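Local coordinates for DegV domain-containing protein Cgl2349/cg2579 (Corynebacterium glutamicum, PDB 3EGL), which binds long-chain fatty acids such as palmitate and may take part in lipid transport or fatty acid metabolism, at residues A52-Q57 and V83-V88; G103-A108 and S137-Y142. All blocks are in the same frame, centred on the assembly; numbering follows the deposited sequence. Where two conformers were deposited one is given.

Interaction 1: A52-Q57 and V83-V88; sequences ASYARQ and VTAAAV
Where Y54 meets A85 and A86, one aromatic ring spans the gap between two helices whose backbones stay apart: the closest CA atoms, those of Y54 and A86, are 7.7 Å from each other. The CB of Y54 points toward the segment 83-88 but lies too far back to touch it. The first torsion does the steering, with CG anti to the carbonyl carbon and beside the backbone N (chi1 -64°), and this carries the ring across to the second helix. CG itself makes no contact there. One flank of the ring does: CD2 lies 4.0 Å from A85 CB, and CE2 is just as far from the same methyl, which therefore sits astride the CD2-CE2 bond and approaches the ring obliquely. CE2 also looks at backbone, with A86 N 4.2 Å away at the ring edge and near its plane. The side-chain contact is apolar, and the whole is modest in extent, about 100 Å² over both sides; A85 contributes its methyl alone. At the tip, the phenol OH lies clear of the A85 methyl and is hydrogen-bonded to H70 NE2, so the one polar atom of this buried side chain is satisfied and the swing of the ring's outer end is probably limited. The same ring rests on I9 of strand 7-11 and V94 of strand 94-97, while A86 packs on V94 and V96. Helices 47-60 and 78-86 are in this way neighbours on the five-stranded sheet of the alpha-beta-alpha sandwich, with Y54 wedged between them and the strands beneath.

Interaction 2: G103-A108 and S137-Y142; sequences GMAVGA and SETWIY. With PLM (palmitic acid), chain D.
A105 sets its CB against the hydroxyl oxygens of S137 and T139, alternate residues on one side of a strand. The contact joins the start of helix 104-116, for which G103 is the N-cap residue, to strand 137-142 of the six-stranded mixed sheet in this DegV fold. The A105 methyl is 3.4 Å from S137 OG and 3.6 Å from T139 OG1, a van der Waals contact with both. S137 OG, held between the backbone N and the carbonyl carbon (chi1 71°), donates a hydrogen bond to L134 O. The polar link between helix and strand runs through water instead. In the first turn of a helix a backbone N-H has no carbonyl of its own helix to meet, and A105 N donates to a water at 2.8 Å. That water is modelled 2.5 Å from T139 OG1, shorter than usual and so doubtful in its exact position, but it probably bridges the helix start and the strand. The other branch of T139, CG2, is anti to the backbone N and turns to the bound palmitate. Two residues on, I141 joins it along the methyl end of the lipid, where its CD1 lies against PLM CD, modelled doubtfully close. The fatty acid carboxylate is held far off by T42 and S76, whereas here its terminal methyl carbon, PLM CG, stops 3.5 Å from T139 CG2.

Both contacts are small and buried, yet they occupy different places. The centre of interaction 1 lies about 21 Å from the centre of the chain, and this contact joins two helices over the five-stranded sheet; the centre of interaction 2 is about 5 Å from that of the chain, where a helix start meets a strand of the other, six-stranded sheet. They share no element, and the nearest atoms of interaction 1 and interaction 2 are about 11 Å apart. The chemistry follows the setting: an aromatic ring on one alanine methyl and a little backbone in the first, hydroxyls, a probable bridging water and lipid tail in the second. The palmitate touches interaction 2 alone.

Interaction 1: A52-Q57 and V83-V88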
loop_
_atom_site.group_PDB
_atom_site.type_symbol
_atom_site.label_atom_id
_atom_site.label_comp_id
_atom_site.label_asym_id
_atom_site.label_seq_id
_atom_site.Cartn_x
_atom_site.Cartn_y
_atom_site.Cartn_z
ATOM N N ALA A 52 3.390 -3.769 -21.476
ATOM C CA ALA A 52 4.470 -4.745 -21.566
ATOM C C ALA A 52 4.421 -5.685 -20.383
ATOM O O ALA A 52 4.505 -6.905 -20.525
ATOM C CB ALA A 52 5.828 -4.046 -21.633
ATOM N N SER A 53 4.231 -5.122 -19.216
ATOM C CA SER A 53 4.287 -5.897 -18.038
ATOM C C SER A 53 3.104 -6.912 -17.979
ATOM O O SER A 53 3.288 -8.096 -17.634
ATOM C CB SER A 53 4.226 -4.928 -16.895
ATOM O OG SER A 53 4.453 -5.629 -15.732
ATOM N N TYR A 54 1.914 -6.448 -18.367
ATOM C CA TYR A 54 0.699 -7.278 -18.350
ATOM C C TYR A 54 0.751 -8.369 -19.430
ATOM O O TYR A 54 0.303 -9.503 -19.206
ATOM C CB TYR A 54 -0.562 -6.408 -18.577
ATOM C CG TYR A 54 -0.864 -5.362 -17.490
ATOM C CD1 TYR A 54 -0.258 -5.435 -16.239
ATOM C CD2 TYR A 54 -1.811 -4.341 -17.720
ATOM C CE1 TYR A 54 -0.541 -4.500 -15.238
ATOM C CE2 TYR A 54 -2.138 -3.413 -16.744
ATOM C CZ TYR A 54 -1.494 -3.496 -15.507
ATOM O OH TYR A 54 -1.763 -2.581 -14.549
ATOM N N ALA A 55 1.263 -8.012 -20.612
ATOM C CA ALA A 55 1.302 -8.957 -21.714
ATOM C C ALA A 55 2.245 -10.055 -21.304
ATOM O O ALA A 55 1.997 -11.219 -21.575
ATOM C CB ALA A 55 1.802 -8.301 -22.985
ATOM N N ARG A 56 3.338 -9.676 -20.648
ATOM C CA ARG A 56 4.308 -10.680 -20.249
ATOM C C ARG A 56 3.739 -11.677 -19.187
ATOM O O ARG A 56 3.957 -12.915 -19.276
ATOM C CB ARG A 56 5.661 -10.040 -19.922
ATOM C CG ARG A 56 6.323 -10.671 -18.780
ATOM C CD ARG A 56 7.861 -10.589 -18.730
ATOM N NE ARG A 56 8.564 -9.573 -19.519
ATOM C CZ ARG A 56 9.549 -9.885 -20.368
ATOM N NH1 ARG A 56 9.923 -11.159 -20.548
ATOM N NH2 ARG A 56 10.168 -8.935 -21.038
ATOM N N GLN A 57 2.935 -11.168 -18.260
ATOM C CA GLN A 57 2.277 -12.050 -17.287
ATOM C C GLN A 57 1.148 -12.900 -17.912
ATOM O O GLN A 57 0.968 -14.050 -17.522
ATOM C CB GLN A 57 1.801 -11.287 -16.032
ATOM C CG GLN A 57 2.945 -10.746 -15.120
ATOM C CD GLN A 57 4.112 -11.716 -15.035
ATOM O OE1 GLN A 57 5.233 -11.354 -15.341
ATOM N NE2 GLN A 57 3.842 -12.964 -14.678
ATOM N N VAL A 83 -5.466 1.280 -16.540
ATOM C CA VAL A 83 -6.754 1.126 -17.186
ATOM C C VAL A 83 -6.605 1.253 -18.700
ATOM O O VAL A 83 -7.240 0.514 -19.449
ATOM C CB VAL A 83 -7.737 2.183 -16.649
ATOM C CG1 VAL A 83 -8.782 2.472 -17.673
ATOM C CG2 VAL A 83 -8.344 1.738 -15.299
ATOM N N THR A 84 -5.752 2.177 -19.142
ATOM C CA THR A 84 -5.399 2.313 -20.552
ATOM C C THR A 84 -4.683 1.038 -21.046
ATOM O O THR A 84 -5.050 0.504 -22.090
ATOM C CB THR A 84 -4.500 3.555 -20.767
ATOM O OG1 THR A 84 -5.156 4.717 -20.223
ATOM C CG2 THR A 84 -4.199 3.764 -22.255
ATOM N N ALA A 85 -3.688 0.527 -20.300
ATOM C CA ALA A 85 -2.986 -0.710 -20.753
ATOM C C ALA A 85 -3.915 -1.933 -20.768
ATOM O O ALA A 85 -3.859 -2.757 -21.689
ATOM C CB ALA A 85 -1.725 -1.005 -19.918
ATOM N N ALA A 86 -4.757 -2.057 -19.738
ATOM C CA ALA A 86 -5.691 -3.179 -19.665
ATOM C C ALA A 86 -6.654 -3.221 -20.883
ATOM O O ALA A 86 -6.999 -4.294 -21.354
ATOM C CB ALA A 86 -6.449 -3.171 -18.369
ATOM N N ALA A 87 -7.031 -2.068 -21.425
ATOM C CA ALA A 87 -7.987 -2.030 -22.514
ATOM C C ALA A 87 -7.337 -2.505 -23.812
ATOM O O ALA A 87 -7.974 -2.555 -24.865
ATOM C CB ALA A 87 -8.543 -0.629 -22.668
ATOM N N VAL A 88 -6.056 -2.821 -23.761
ATOM C CA VAL A 88 -5.379 -3.230 -24.970
ATOM C C VAL A 88 -5.552 -4.770 -25.159
ATOM O O VAL A 88 -5.345 -5.290 -26.239
ATOM C CB VAL A 88 -3.889 -2.736 -24.947
ATOM C CG1 VAL A 88 -2.928 -3.871 -24.723
ATOM C CG2 VAL A 88 -3.538 -2.132 -26.225
#

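Interaction 2: G103-A108 and S137-Y142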
loop_
_atom_site.group_PDB
_atom_site.type_symbol
_atom_site.label_atom_id
_atom_site.label_comp_id
_atom_site.label_asym_id
_atom_site.label_seq_id
_atom_site.Cartn_x
_atom_site.Cartn_y
_atom_site.Cartn_z
ATOM N N GLY A 103 0.699 0.700 -0.107
ATOM C CA GLY A 103 1.431 0.003 0.928
ATOM C C GLY A 103 0.860 -1.366 1.189
ATOM O O GLY A 103 0.150 -1.934 0.340
HETATM N N MSE A 104 1.169 -1.913 2.358
HETATM C CA MSE A 104 0.741 -3.270 2.663
HETATM C C MSE A 104 -0.784 -3.542 2.809
HETATM O O MSE A 104 -1.203 -4.711 2.799
HETATM C CB MSE A 104 1.515 -3.791 3.867
HETATM C CG MSE A 104 2.940 -4.204 3.568
HETATM SE SE MSE A 104 2.978 -5.791 2.404
HETATM C CE MSE A 104 1.962 -6.978 3.582
ATOM N N ALA A 105 -1.647 -2.527 2.891
ATOM C CA ALA A 105 -3.070 -2.859 2.699
ATOM C C ALA A 105 -3.250 -3.488 1.264
ATOM O O ALA A 105 -3.902 -4.547 1.077
ATOM C CB ALA A 105 -3.965 -1.649 2.920
ATOM N N VAL A 106 -2.620 -2.872 0.273
ATOM C CA VAL A 106 -2.569 -3.445 -1.063
ATOM C C VAL A 106 -1.752 -4.733 -1.144
ATOM O O VAL A 106 -2.246 -5.737 -1.691
ATOM C CB VAL A 106 -2.048 -2.421 -2.066
ATOM C CG1 VAL A 106 -2.017 -3.006 -3.474
ATOM C CG2 VAL A 106 -2.956 -1.159 -1.994
ATOM N N GLY A 107 -0.515 -4.729 -0.623
ATOM C CA GLY A 107 0.252 -5.968 -0.510
ATOM C C GLY A 107 -0.573 -7.080 0.119
ATOM O O GLY A 107 -0.586 -8.199 -0.381
ATOM N N ALA A 108 -1.282 -6.797 1.206
ATOM C CA ALA A 108 -2.148 -7.817 1.830
ATOM C C ALA A 108 -3.215 -8.347 0.880
ATOM O O ALA A 108 -3.450 -9.575 0.821
ATOM C CB ALA A 108 -2.838 -7.284 3.147
ATOM N N SER A 137 -9.351 -2.805 5.456
ATOM C CA SER A 137 -8.046 -2.332 5.869
ATOM C C SER A 137 -8.049 -0.861 6.295
ATOM O O SER A 137 -8.976 -0.101 6.013
ATOM C CB SER A 137 -7.022 -2.550 4.747
ATOM O OG SER A 137 -7.241 -1.649 3.654
ATOM N N GLU A 138 -6.983 -0.469 6.965
ATOM C CA GLU A 138 -6.718 0.919 7.265
ATOM C C GLU A 138 -5.234 1.115 7.081
ATOM O O GLU A 138 -4.455 0.187 7.216
ATOM C CB GLU A 138 -7.097 1.273 8.708
ATOM C CG GLU A 138 -8.554 0.992 9.143
ATOM C CD GLU A 138 -9.565 1.963 8.543
ATOM O OE1 GLU A 138 -9.122 2.963 7.950
ATOM O OE2 GLU A 138 -10.794 1.727 8.657
ATOM N N THR A 139 -4.850 2.351 6.788
ATOM C CA THR A 139 -3.442 2.712 6.618
ATOM C C THR A 139 -3.203 4.019 7.357
ATOM O O THR A 139 -3.810 5.054 7.026
ATOM C CB THR A 139 -3.063 2.827 5.092
ATOM O OG1 THR A 139 -3.222 1.544 4.464
ATOM C CG2 THR A 139 -1.619 3.291 4.877
ATOM N N TRP A 140 -2.320 3.954 8.351
ATOM C CA TRP A 140 -1.854 5.135 9.057
ATOM C C TRP A 140 -0.365 5.340 8.816
ATOM O O TRP A 140 0.360 4.370 8.580
ATOM C CB TRP A 140 -2.078 5.013 10.567
ATOM C CG TRP A 140 -3.501 4.927 11.027
ATOM C CD1 TRP A 140 -4.328 5.963 11.274
ATOM C CD2 TRP A 140 -4.257 3.727 11.344
ATOM N NE1 TRP A 140 -5.543 5.509 11.733
ATOM C CE2 TRP A 140 -5.532 4.145 11.788
ATOM C CE3 TRP A 140 -3.974 2.351 11.311
ATOM C CZ2 TRP A 140 -6.534 3.243 12.197
ATOM C CZ3 TRP A 140 -4.977 1.453 11.730
ATOM C CH2 TRP A 140 -6.243 1.915 12.148
ATOM N N ILE A 141 0.090 6.594 8.876
ATOM C CA ILE A 141 1.526 6.911 8.724
ATOM C C ILE A 141 1.925 7.946 9.756
ATOM O O ILE A 141 1.249 8.976 9.939
ATOM C CB ILE A 141 1.890 7.501 7.325
ATOM C CG1 ILE A 141 1.163 6.766 6.214
ATOM C CG2 ILE A 141 3.439 7.440 7.034
ATOM C CD1 ILE A 141 1.149 7.580 4.927
ATOM N N TYR A 142 3.014 7.625 10.445
ATOM C CA TYR A 142 3.701 8.529 11.335
ATOM C C TYR A 142 4.806 9.175 10.529
ATOM O O TYR A 142 5.648 8.476 9.901
ATOM C CB TYR A 142 4.344 7.791 12.520
ATOM C CG TYR A 142 5.371 8.635 13.270
ATOM C CD1 TYR A 142 4.967 9.689 14.115
ATOM C CD2 TYR A 142 6.747 8.413 13.108
ATOM C CE1 TYR A 142 5.901 10.483 14.797
ATOM C CE2 TYR A 142 7.705 9.215 13.787
ATOM C CZ TYR A 142 7.260 10.242 14.624
ATOM O OH TYR A 142 8.164 11.012 15.293
HETATM C C1 PLM D . 4.203 8.698 -8.332
HETATM O O1 PLM D . 3.031 8.699 -8.749
HETATM O O2 PLM D . 4.912 9.688 -8.575
HETATM C C2 PLM D . 4.778 7.570 -7.529
HETATM C C3 PLM D . 4.022 7.489 -6.205
HETATM C C4 PLM D . 4.393 8.512 -5.162
HETATM C C5 PLM D . 3.226 8.531 -4.177
HETATM C C6 PLM D . 3.503 9.379 -2.963
HETATM C C7 PLM D . 2.275 9.369 -2.080
HETATM C C8 PLM D . 2.533 9.824 -0.636
HETATM C C9 PLM D . 3.259 8.730 0.152
HETATM C CA PLM D . 3.047 8.852 1.668
HETATM C CB PLM D . 4.100 8.102 2.473
HETATM C CC PLM D . 4.179 6.583 2.258
HETATM C CD PLM D . 3.288 5.849 3.245
HETATM C CE PLM D . 3.765 4.442 3.547
HETATM C CF PLM D . 2.796 3.400 2.980
HETATM C CG PLM D . 1.750 2.904 3.977
HETATM O O HOH W 1 -1.267 0.172 3.722
#